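Local coordinates for protein ferric-chelate reductase (NAD(P)H) (Archaeoglobus fulgidus, PDB 1I0R) that reduces chelated ferric iron to ferrous iron with electrons from NADH or NADPH, working as a flavin-binding homodimer, at residues B[17-21]-B[55-59]; B[38-42]-B[130-134]; B[62-68]-B[108-114]. All coordinates share one frame; numbering follows the deposited sequence.

Contact 1 of 3, residues B[17-21]-B[55-59]; sequences TSESN and AVKES
Ser18 and Ser20, alternate residues on strand 14-20 of the six-stranded antiparallel barrel, set their side chains against Ala55 of helix 51-59, which packs across the end of that strand. The strand and helix segments run 59° apart with their axes 6.9 Å from each other, and the residues that meet at the crossing are small. Both serine CB atoms lie 3.8 Å from Ala55 CB, so the alanine methyl is held between them. Ser18 CB also touches the CG2 branch of Val56, at 3.6 Å; Val56 in turn packs near Leu46, one of the FMN-binding residues. With OG turned anti to the backbone N (chi1 -167°), Ser18 brings its hydroxyl to 3.0 Å from Ser59 OG, and also hydrogen-bonds Ala61 O at the start of the next strand. Ser20 has the same first torsion, and its OG sits alongside the extended chain of Glu58, touching CB as well as the carboxylate. Farther out, the Asn21 and Glu58 side chains cross at about a right angle, with the amide and carboxylate planes 62° apart. The Glu19 carbonyl O is buried against Ser59 CB and has no polar partner in the model. Ser59 OG gives its proton to Ala55 O, one helical turn back, at 2.9 Å, reaching that oxygen from the opposite face to Ser59 N.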
ATOM      1  N   THR B  17       7.032  -8.067 -12.464  1.00 18.21           N
ATOM      2  CA  THR B  17       7.824  -8.918 -13.357  1.00 19.13           C
ATOM      3  C   THR B  17       9.292  -9.051 -12.988  1.00 19.61           C
ATOM      4  O   THR B  17       9.852  -8.228 -12.260  1.00 19.02           O
ATOM      5  CB  THR B  17       7.752  -8.375 -14.801  1.00 18.30           C
ATOM      6  OG1 THR B  17       8.171  -7.003 -14.812  1.00 19.70           O
ATOM      7  CG2 THR B  17       6.335  -8.470 -15.353  1.00 19.16           C
ATOM      8  N   SER B  18       9.931 -10.114 -13.486  1.00 21.10           N
ATOM      9  CA  SER B  18      11.346 -10.308 -13.233  1.00 22.67           C
ATOM     10  C   SER B  18      11.822 -11.301 -14.275  1.00 24.81           C
ATOM     11  O   SER B  18      11.048 -11.692 -15.133  1.00 23.83           O
ATOM     12  CB  SER B  18      11.602 -10.854 -11.825  1.00 22.73           C
ATOM     13  OG  SER B  18      12.969 -10.742 -11.500  1.00 22.24           O
ATOM     14  N   GLU B  19      13.091 -11.670 -14.215  1.00 28.19           N
ATOM     15  CA  GLU B  19      13.636 -12.626 -15.175  1.00 32.22           C
ATOM     16  C   GLU B  19      14.730 -13.391 -14.485  1.00 33.64           C
ATOM     17  O   GLU B  19      15.571 -12.807 -13.799  1.00 34.40           O
ATOM     18  CB  GLU B  19      14.195 -11.891 -16.399  1.00 34.02           C
ATOM     19  CG  GLU B  19      15.056 -12.740 -17.347  1.00 37.56           C
ATOM     20  CD  GLU B  19      16.407 -13.112 -16.742  1.00 39.47           C
ATOM     21  OE1 GLU B  19      16.912 -12.341 -15.879  1.00 40.65           O
ATOM     22  OE2 GLU B  19      16.968 -14.161 -17.138  1.00 40.98           O
ATOM     23  N   SER B  20      14.729 -14.701 -14.663  1.00 35.10           N
ATOM     24  CA  SER B  20      15.757 -15.511 -14.044  1.00 37.00           C
ATOM     25  C   SER B  20      16.114 -16.673 -14.953  1.00 37.65           C
ATOM     26  O   SER B  20      15.231 -17.311 -15.517  1.00 37.69           O
ATOM     27  CB  SER B  20      15.261 -16.036 -12.695  1.00 37.22           C
ATOM     28  OG  SER B  20      16.332 -16.567 -11.943  1.00 38.98           O
ATOM     29  N   ASN B  21      17.406 -16.931 -15.112  1.00 38.93           N
ATOM     30  CA  ASN B  21      17.836 -18.051 -15.948  1.00 39.91           C
ATOM     31  C   ASN B  21      17.238 -17.944 -17.348  1.00 39.92           C
ATOM     32  O   ASN B  21      16.710 -18.923 -17.888  1.00 40.15           O
ATOM     33  CB  ASN B  21      17.393 -19.363 -15.296  1.00 40.87           C
ATOM     34  CG  ASN B  21      17.989 -19.555 -13.914  1.00 41.90           C
ATOM     35  OD1 ASN B  21      17.374 -20.167 -13.033  1.00 42.44           O
ATOM     36  ND2 ASN B  21      19.200 -19.042 -13.717  1.00 42.10           N
ATOM     37  N   ALA B  55      12.360 -15.516  -8.897  1.00 23.73           N
ATOM     38  CA  ALA B  55      13.077 -14.791  -9.952  1.00 23.48           C
ATOM     39  C   ALA B  55      13.630 -13.487  -9.393  1.00 23.62           C
ATOM     40  O   ALA B  55      14.746 -13.083  -9.703  1.00 23.70           O
ATOM     41  CB  ALA B  55      12.148 -14.505 -11.138  1.00 23.09           C
ATOM     42  N   VAL B  56      12.849 -12.822  -8.547  1.00 22.99           N
ATOM     43  CA  VAL B  56      13.325 -11.587  -7.974  1.00 23.70           C
ATOM     44  C   VAL B  56      14.442 -11.916  -6.998  1.00 24.45           C
ATOM     45  O   VAL B  56      15.433 -11.202  -6.919  1.00 25.20           O
ATOM     46  CB  VAL B  56      12.190 -10.827  -7.245  1.00 22.70           C
ATOM     47  CG1 VAL B  56      12.749  -9.555  -6.572  1.00 22.46           C
ATOM     48  CG2 VAL B  56      11.120 -10.447  -8.239  1.00 22.03           C
ATOM     49  N   LYS B  57      14.293 -13.005  -6.257  1.00 26.00           N
ATOM     50  CA  LYS B  57      15.323 -13.374  -5.298  1.00 27.96           C
ATOM     51  C   LYS B  57      16.672 -13.623  -5.979  1.00 28.27           C
ATOM     52  O   LYS B  57      17.713 -13.192  -5.492  1.00 28.62           O
ATOM     53  CB  LYS B  57      14.898 -14.613  -4.502  1.00 29.48           C
ATOM     54  CG  LYS B  57      15.820 -14.878  -3.318  1.00 32.40           C
ATOM     55  CD  LYS B  57      15.290 -15.948  -2.375  1.00 33.72           C
ATOM     56  CE  LYS B  57      16.095 -15.957  -1.072  1.00 34.73           C
ATOM     57  NZ  LYS B  57      16.059 -14.637  -0.340  1.00 35.19           N
ATOM     58  N   GLU B  58      16.643 -14.291  -7.127  1.00 28.54           N
ATOM     59  CA  GLU B  58      17.868 -14.604  -7.861  1.00 29.08           C
ATOM     60  C   GLU B  58      18.463 -13.445  -8.664  1.00 28.01           C
ATOM     61  O   GLU B  58      19.672 -13.198  -8.610  1.00 28.66           O
ATOM     62  CB  GLU B  58      17.606 -15.776  -8.808  1.00 31.02           C
ATOM     63  CG  GLU B  58      17.197 -17.046  -8.105  1.00 34.76           C
ATOM     64  CD  GLU B  58      16.845 -18.152  -9.083  1.00 36.73           C
ATOM     65  OE1 GLU B  58      17.759 -18.601  -9.816  1.00 38.66           O
ATOM     66  OE2 GLU B  58      15.663 -18.563  -9.127  1.00 38.33           O
ATOM     67  N   SER B  59      17.620 -12.728  -9.404  1.00 26.42           N
ATOM     68  CA  SER B  59      18.087 -11.629 -10.245  1.00 25.21           C
ATOM     69  C   SER B  59      18.359 -10.302  -9.565  1.00 24.68           C
ATOM     70  O   SER B  59      19.148  -9.504 -10.059  1.00 24.62           O
ATOM     71  CB  SER B  59      17.087 -11.376 -11.367  1.00 25.69           C
ATOM     72  OG  SER B  59      15.921 -10.739 -10.859  1.00 25.46           O
TER

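Contact 2 of 3, residues B[38-42]-B[130-134]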
ATOM      1  N   LYS B  38      13.689   9.780  -0.976  1.00 20.77           N
ATOM      2  CA  LYS B  38      15.108  10.134  -1.051  1.00 22.01           C
ATOM      3  C   LYS B  38      16.022   8.981  -0.642  1.00 21.74           C
ATOM      4  O   LYS B  38      16.395   8.861   0.525  1.00 22.27           O
ATOM      5  CB  LYS B  38      15.408  11.344  -0.150  1.00 23.93           C
ATOM      6  CG  LYS B  38      14.781  12.644  -0.640  1.00 27.46           C
ATOM      7  CD  LYS B  38      15.207  13.850   0.208  1.00 30.35           C
ATOM      8  CE  LYS B  38      14.661  15.161  -0.378  1.00 32.01           C
ATOM      9  NZ  LYS B  38      15.003  16.386   0.433  1.00 33.84           N
ATOM     10  N   PRO B  39      16.370   8.095  -1.578  1.00 21.21           N
ATOM     11  CA  PRO B  39      15.979   8.069  -2.989  1.00 20.96           C
ATOM     12  C   PRO B  39      14.631   7.358  -3.105  1.00 20.78           C
ATOM     13  O   PRO B  39      14.110   6.829  -2.122  1.00 20.67           O
ATOM     14  CB  PRO B  39      17.105   7.266  -3.626  1.00 21.31           C
ATOM     15  CG  PRO B  39      17.373   6.229  -2.578  1.00 21.86           C
ATOM     16  CD  PRO B  39      17.325   7.014  -1.280  1.00 21.21           C
ATOM     17  N   VAL B  40      14.059   7.328  -4.297  1.00 19.98           N
ATOM     18  CA  VAL B  40      12.792   6.650  -4.447  1.00 19.33           C
ATOM     19  C   VAL B  40      12.975   5.133  -4.319  1.00 18.84           C
ATOM     20  O   VAL B  40      13.767   4.519  -5.056  1.00 18.82           O
ATOM     21  CB  VAL B  40      12.144   6.959  -5.800  1.00 19.28           C
ATOM     22  CG1 VAL B  40      10.907   6.067  -5.993  1.00 19.14           C
ATOM     23  CG2 VAL B  40      11.725   8.437  -5.844  1.00 20.17           C
ATOM     24  N   GLN B  41      12.268   4.545  -3.348  1.00 18.03           N
ATOM     25  CA  GLN B  41      12.281   3.101  -3.136  1.00 17.21           C
ATOM     26  C   GLN B  41      10.850   2.577  -3.179  1.00 17.07           C
ATOM     27  O   GLN B  41       9.914   3.198  -2.649  1.00 16.25           O
ATOM     28  CB  GLN B  41      12.934   2.743  -1.795  1.00 17.52           C
ATOM     29  CG  GLN B  41      14.383   3.128  -1.778  1.00 18.13           C
ATOM     30  CD  GLN B  41      15.048   2.831  -0.454  1.00 19.55           C
ATOM     31  OE1 GLN B  41      14.702   3.430   0.584  1.00 20.17           O
ATOM     32  NE2 GLN B  41      16.002   1.918  -0.472  1.00 19.30           N
ATOM     33  N   ILE B  42      10.694   1.422  -3.820  1.00 16.14           N
ATOM     34  CA  ILE B  42       9.390   0.762  -3.997  1.00 17.15           C
ATOM     35  C   ILE B  42       9.443  -0.627  -3.390  1.00 16.43           C
ATOM     36  O   ILE B  42      10.420  -1.349  -3.574  1.00 16.82           O
ATOM     37  CB  ILE B  42       9.043   0.579  -5.503  1.00 18.74           C
ATOM     38  CG1 ILE B  42       9.136   1.919  -6.232  1.00 20.19           C
ATOM     39  CG2 ILE B  42       7.646  -0.032  -5.658  1.00 19.19           C
ATOM     40  CD1 ILE B  42       8.292   3.041  -5.625  1.00 21.15           C
ATOM     41  N   VAL B 130      12.617  -4.611  -1.229  1.00 17.20           N
ATOM     42  CA  VAL B 130      12.718  -3.163  -1.305  1.00 18.25           C
ATOM     43  C   VAL B 130      13.607  -2.835  -2.497  1.00 18.02           C
ATOM     44  O   VAL B 130      14.778  -3.213  -2.539  1.00 17.27           O
ATOM     45  CB  VAL B 130      13.345  -2.574  -0.037  1.00 19.18           C
ATOM     46  CG1 VAL B 130      13.426  -1.028  -0.160  1.00 20.03           C
ATOM     47  CG2 VAL B 130      12.470  -2.939   1.171  1.00 20.36           C
ATOM     48  N   GLY B 131      13.035  -2.153  -3.476  1.00 17.63           N
ATOM     49  CA  GLY B 131      13.834  -1.808  -4.638  1.00 18.81           C
ATOM     50  C   GLY B 131      14.057  -0.325  -4.831  1.00 19.03           C
ATOM     51  O   GLY B 131      13.181   0.502  -4.565  1.00 18.93           O
ATOM     52  N   GLU B 132      15.237   0.033  -5.319  1.00 19.35           N
ATOM     53  CA  GLU B 132      15.506   1.428  -5.598  1.00 20.19           C
ATOM     54  C   GLU B 132      15.052   1.631  -7.046  1.00 20.16           C
ATOM     55  O   GLU B 132      15.470   0.881  -7.922  1.00 19.90           O
ATOM     56  CB  GLU B 132      16.999   1.717  -5.448  1.00 22.45           C
ATOM     57  CG  GLU B 132      17.305   3.193  -5.514  1.00 26.00           C
ATOM     58  CD  GLU B 132      18.765   3.525  -5.201  1.00 28.20           C
ATOM     59  OE1 GLU B 132      19.311   3.024  -4.183  1.00 29.37           O
ATOM     60  OE2 GLU B 132      19.357   4.305  -5.978  1.00 30.54           O
ATOM     61  N   ALA B 133      14.190   2.608  -7.296  1.00 19.61           N
ATOM     62  CA  ALA B 133      13.694   2.858  -8.654  1.00 20.49           C
ATOM     63  C   ALA B 133      14.821   3.355  -9.556  1.00 21.60           C
ATOM     64  O   ALA B 133      15.546   4.287  -9.201  1.00 22.04           O
ATOM     65  CB  ALA B 133      12.546   3.877  -8.618  1.00 20.23           C
ATOM     66  N   VAL B 134      14.974   2.723 -10.718  1.00 21.41           N
ATOM     67  CA  VAL B 134      16.022   3.147 -11.657  1.00 22.58           C
ATOM     68  C   VAL B 134      15.449   3.769 -12.933  1.00 22.94           C
ATOM     69  O   VAL B 134      16.178   4.416 -13.682  1.00 23.40           O
ATOM     70  CB  VAL B 134      16.984   1.993 -11.991  1.00 22.47           C
ATOM     71  CG1 VAL B 134      17.785   1.631 -10.739  1.00 24.02           C
ATOM     72  CG2 VAL B 134      16.223   0.776 -12.506  1.00 23.08           C
TER
HETATM   73  O   HOH W   1      15.568   5.798  -6.858  1.00 27.69           O
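Residues 40-42 and 130-134 run antiparallel as neighbouring barrel strands, their short axes 132° apart, a strong twist for paired strands. Ile42 and Gly131 form a hydrogen-bonded pair: Ile42 N reaches Gly131 O at 2.8 Å, and Gly131 N returns to Ile42 O at 2.7 Å. Gln41 and Glu132 are the non-hydrogen-bonded pair beside it, where Gln41 CA comes to 3.1 Å from Gly131 O. One step on, Ala133 N binds Val40 O at 3.0 Å, and a water donates to both Val40 O and Ala133 O, bridging the strands where they begin to part. Among the side chains, Val40 CG1 meets Ala133 CB at 3.8 Å. On the face of Gln41 and Glu132, the CG1 branch of Val130 lies against the Gln41 chain. Glu132 stretches out with CG anti to its own N (chi1 -171°), which brings its carboxyl carbon CD to 4.0 Å from Pro39 CG; Pro39 follows a cis peptide. Strand 23-37 flanks residues 40-42 and strand 109-122 flanks residues 130-134, while Phe6 of the second subunit packs on Val40, Ile42 and Ala133.

Contact 3 of 3, residues B[62-68]-B[108-114]; sequences FGVSVLE and HAVAVIE
Glu68 wraps its side chain round the backbone of His108 to reach the imidazole. Its CB rests 3.6 Å from Val110 CG2, with the His108 carbonyl oxygen equally near. CG is turned between the backbone N and the carbonyl carbon (chi1 69°), which puts it 3.4 Å from that same His108 O. The chain then runs on extended, CD passing His108 CA, and ends with OE2 accepting from His108 ND1 at 3.1 Å. This bond uses the anti side of the carboxylate and enters close to the imidazole plane, although the two flat groups are inclined by 44°. OE1 has a long, weak ion pair with Lys140, and Phe75 makes an edge-to-face contact with the His108 ring. Next to the carboxylate bond, Glu68 N binds His108 O, so the two residues are joined through backbone and side chain.

Between these residues and Phe62 the chains are adjacent antiparallel strands of the barrel of the flavin reductase-like domain. Val64 and Ile113 form a hydrogen-bonded pair, and their CB atoms stand 4.3 Å apart on the same face. Val66 O accepts from Val110 N at 2.8 Å, where residues 108-114 turn a corner; nearby, Ala111 N is buried without a partner in the model. On the other face Ser65 OG lies 3.9 Å from Val112 CG1 and hydrogen-bonds to Val105 O. Phe6 of the second subunit packs on Ile113, and Lys8 of that subunit on Val66 and Val110.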
ATOM      1  N   PHE B  62      13.228  -6.070 -10.367  1.00 17.43           N
ATOM      2  CA  PHE B  62      11.825  -6.287 -10.672  1.00 17.71           C
ATOM      3  C   PHE B  62      11.199  -5.114 -11.399  1.00 17.33           C
ATOM      4  O   PHE B  62      11.714  -3.977 -11.357  1.00 18.04           O
ATOM      5  CB  PHE B  62      11.004  -6.640  -9.384  1.00 17.92           C
ATOM      6  CG  PHE B  62      10.898  -5.524  -8.354  1.00 18.23           C
ATOM      7  CD1 PHE B  62       9.902  -4.547  -8.453  1.00 17.42           C
ATOM      8  CD2 PHE B  62      11.755  -5.498  -7.255  1.00 18.42           C
ATOM      9  CE1 PHE B  62       9.775  -3.551  -7.456  1.00 17.30           C
ATOM     10  CE2 PHE B  62      11.639  -4.521  -6.257  1.00 18.06           C
ATOM     11  CZ  PHE B  62      10.651  -3.552  -6.363  1.00 18.22           C
ATOM     12  N   GLY B  63      10.096  -5.397 -12.082  1.00 16.68           N
ATOM     13  CA  GLY B  63       9.374  -4.357 -12.778  1.00 16.52           C
ATOM     14  C   GLY B  63       7.960  -4.311 -12.241  1.00 16.93           C
ATOM     15  O   GLY B  63       7.465  -5.322 -11.732  1.00 16.01           O
ATOM     16  N   VAL B  64       7.313  -3.156 -12.353  1.00 16.69           N
ATOM     17  CA  VAL B  64       5.934  -3.013 -11.896  1.00 17.77           C
ATOM     18  C   VAL B  64       5.128  -2.325 -12.995  1.00 17.12           C
ATOM     19  O   VAL B  64       5.519  -1.254 -13.473  1.00 18.06           O
ATOM     20  CB  VAL B  64       5.813  -2.119 -10.609  1.00 17.39           C
ATOM     21  CG1 VAL B  64       4.331  -1.904 -10.248  1.00 18.06           C
ATOM     22  CG2 VAL B  64       6.525  -2.781  -9.440  1.00 17.82           C
ATOM     23  N   SER B  65       4.024  -2.942 -13.413  1.00 17.16           N
ATOM     24  CA  SER B  65       3.123  -2.329 -14.386  1.00 17.76           C
ATOM     25  C   SER B  65       1.851  -1.929 -13.613  1.00 17.69           C
ATOM     26  O   SER B  65       1.225  -2.784 -12.970  1.00 18.21           O
ATOM     27  CB  SER B  65       2.722  -3.332 -15.464  1.00 18.26           C
ATOM     28  OG  SER B  65       3.865  -3.779 -16.164  1.00 20.20           O
ATOM     29  N   VAL B  66       1.469  -0.653 -13.647  1.00 17.50           N
ATOM     30  CA  VAL B  66       0.250  -0.227 -12.939  1.00 17.78           C
ATOM     31  C   VAL B  66      -0.910  -0.393 -13.915  1.00 19.00           C
ATOM     32  O   VAL B  66      -0.996   0.321 -14.919  1.00 19.35           O
ATOM     33  CB  VAL B  66       0.367   1.246 -12.474  1.00 17.70           C
ATOM     34  CG1 VAL B  66      -0.876   1.643 -11.650  1.00 16.94           C
ATOM     35  CG2 VAL B  66       1.624   1.414 -11.629  1.00 16.93           C
ATOM     36  N   LEU B  67      -1.802  -1.335 -13.626  1.00 19.33           N
ATOM     37  CA  LEU B  67      -2.909  -1.615 -14.545  1.00 20.64           C
ATOM     38  C   LEU B  67      -3.985  -0.552 -14.659  1.00 21.96           C
ATOM     39  O   LEU B  67      -4.349   0.086 -13.678  1.00 21.22           O
ATOM     40  CB  LEU B  67      -3.560  -2.953 -14.187  1.00 20.19           C
ATOM     41  CG  LEU B  67      -2.610  -4.152 -14.245  1.00 20.59           C
ATOM     42  CD1 LEU B  67      -3.257  -5.396 -13.615  1.00 20.27           C
ATOM     43  CD2 LEU B  67      -2.221  -4.389 -15.706  1.00 20.90           C
ATOM     44  N   GLU B  68      -4.480  -0.353 -15.883  1.00 23.27           N
ATOM     45  CA  GLU B  68      -5.529   0.631 -16.124  1.00 24.72           C
ATOM     46  C   GLU B  68      -6.895   0.071 -15.729  1.00 25.65           C
ATOM     47  O   GLU B  68      -7.107  -1.150 -15.692  1.00 24.70           O
ATOM     48  CB  GLU B  68      -5.538   1.069 -17.600  1.00 25.52           C
ATOM     49  CG  GLU B  68      -5.988  -0.022 -18.578  1.00 26.62           C
ATOM     50  CD  GLU B  68      -6.025   0.467 -20.027  1.00 28.18           C
ATOM     51  OE1 GLU B  68      -6.454   1.614 -20.258  1.00 29.02           O
ATOM     52  OE2 GLU B  68      -5.637  -0.294 -20.944  1.00 28.98           O
ATOM     53  N   HIS B 108      -1.842  -2.367 -21.355  1.00 24.40           N
ATOM     54  CA  HIS B 108      -2.831  -2.031 -20.329  1.00 24.76           C
ATOM     55  C   HIS B 108      -2.235  -1.346 -19.109  1.00 24.80           C
ATOM     56  O   HIS B 108      -2.858  -1.321 -18.046  1.00 24.63           O
ATOM     57  CB  HIS B 108      -3.590  -3.283 -19.888  1.00 25.66           C
ATOM     58  CG  HIS B 108      -4.357  -3.927 -20.999  1.00 27.21           C
ATOM     59  ND1 HIS B 108      -5.351  -3.266 -21.689  1.00 28.10           N
ATOM     60  CD2 HIS B 108      -4.227  -5.139 -21.588  1.00 27.48           C
ATOM     61  CE1 HIS B 108      -5.797  -4.043 -22.662  1.00 28.15           C
ATOM     62  NE2 HIS B 108      -5.132  -5.185 -22.623  1.00 28.16           N
ATOM     63  N   ALA B 109      -1.052  -0.767 -19.272  1.00 24.07           N
ATOM     64  CA  ALA B 109      -0.387  -0.103 -18.157  1.00 23.58           C
ATOM     65  C   ALA B 109      -0.436   1.401 -18.236  1.00 22.94           C
ATOM     66  O   ALA B 109      -0.136   1.997 -19.278  1.00 23.19           O
ATOM     67  CB  ALA B 109       1.061  -0.565 -18.070  1.00 23.84           C
ATOM     68  N   VAL B 110      -0.809   2.029 -17.123  1.00 22.02           N
ATOM     69  CA  VAL B 110      -0.867   3.478 -17.063  1.00 21.84           C
ATOM     70  C   VAL B 110       0.568   3.973 -16.848  1.00 21.62           C
ATOM     71  O   VAL B 110       0.936   5.066 -17.282  1.00 21.87           O
ATOM     72  CB  VAL B 110      -1.787   3.945 -15.903  1.00 22.27           C
ATOM     73  CG1 VAL B 110      -1.784   5.478 -15.796  1.00 23.36           C
ATOM     74  CG2 VAL B 110      -3.207   3.417 -16.121  1.00 23.30           C
ATOM     75  N   ALA B 111       1.384   3.149 -16.189  1.00 20.92           N
ATOM     76  CA  ALA B 111       2.781   3.471 -15.925  1.00 20.20           C
ATOM     77  C   ALA B 111       3.588   2.200 -15.658  1.00 19.82           C
ATOM     78  O   ALA B 111       3.020   1.157 -15.338  1.00 18.99           O
ATOM     79  CB  ALA B 111       2.894   4.402 -14.704  1.00 21.48           C
ATOM     80  N   VAL B 112       4.902   2.293 -15.816  1.00 19.65           N
ATOM     81  CA  VAL B 112       5.814   1.192 -15.526  1.00 20.06           C
ATOM     82  C   VAL B 112       6.975   1.725 -14.714  1.00 20.28           C
ATOM     83  O   VAL B 112       7.403   2.874 -14.893  1.00 21.27           O
ATOM     84  CB  VAL B 112       6.353   0.479 -16.807  1.00 21.07           C
ATOM     85  CG1 VAL B 112       5.229  -0.311 -17.454  1.00 22.54           C
ATOM     86  CG2 VAL B 112       6.945   1.491 -17.792  1.00 21.47           C
ATOM     87  N   ILE B 113       7.466   0.896 -13.796  1.00 19.74           N
ATOM     88  CA  ILE B 113       8.576   1.254 -12.935  1.00 19.26           C
ATOM     89  C   ILE B 113       9.559   0.106 -12.947  1.00 19.31           C
ATOM     90  O   ILE B 113       9.149  -1.056 -12.952  1.00 18.90           O
ATOM     91  CB  ILE B 113       8.063   1.463 -11.479  1.00 19.35           C
ATOM     92  CG1 ILE B 113       7.019   2.581 -11.473  1.00 19.31           C
ATOM     93  CG2 ILE B 113       9.214   1.720 -10.533  1.00 19.29           C
ATOM     94  CD1 ILE B 113       6.235   2.661 -10.157  1.00 20.29           C
ATOM     95  N   GLU B 114      10.849   0.433 -12.972  1.00 19.41           N
ATOM     96  CA  GLU B 114      11.900  -0.572 -12.957  1.00 20.06           C
ATOM     97  C   GLU B 114      12.701  -0.329 -11.683  1.00 19.81           C
ATOM     98  O   GLU B 114      12.993   0.831 -11.342  1.00 19.84           O
ATOM     99  CB  GLU B 114      12.770  -0.409 -14.213  1.00 21.86           C
ATOM    100  CG  GLU B 114      13.910  -1.372 -14.333  1.00 23.73           C
ATOM    101  CD  GLU B 114      14.652  -1.214 -15.661  1.00 25.63           C
ATOM    102  OE1 GLU B 114      14.551  -0.133 -16.285  1.00 26.70           O
ATOM    103  OE2 GLU B 114      15.335  -2.174 -16.061  1.00 27.07           O
TER

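All three contacts draw on one barrel. The centre of contact 3 is about 7 Å from that of the chain; the centres of contacts 1 and 2 are about 15 Å from it, yet contact 2 is buried and contact 1 only partly. Contacts 2 and 3 are strand pairings made mainly by backbone hydrogen bonds, and both touch the second subunit; contact 1 packs a helix on a strand through small side chains. Neighbouring strands join them: Thr17 O probably bonds to Gly63 N between contacts 1 and 3, and Glu114 O to Val134 N between contacts 3 and 2. Phe62 also spans the set, its CB meeting Val56 CG2 and its ring Gly131 CA.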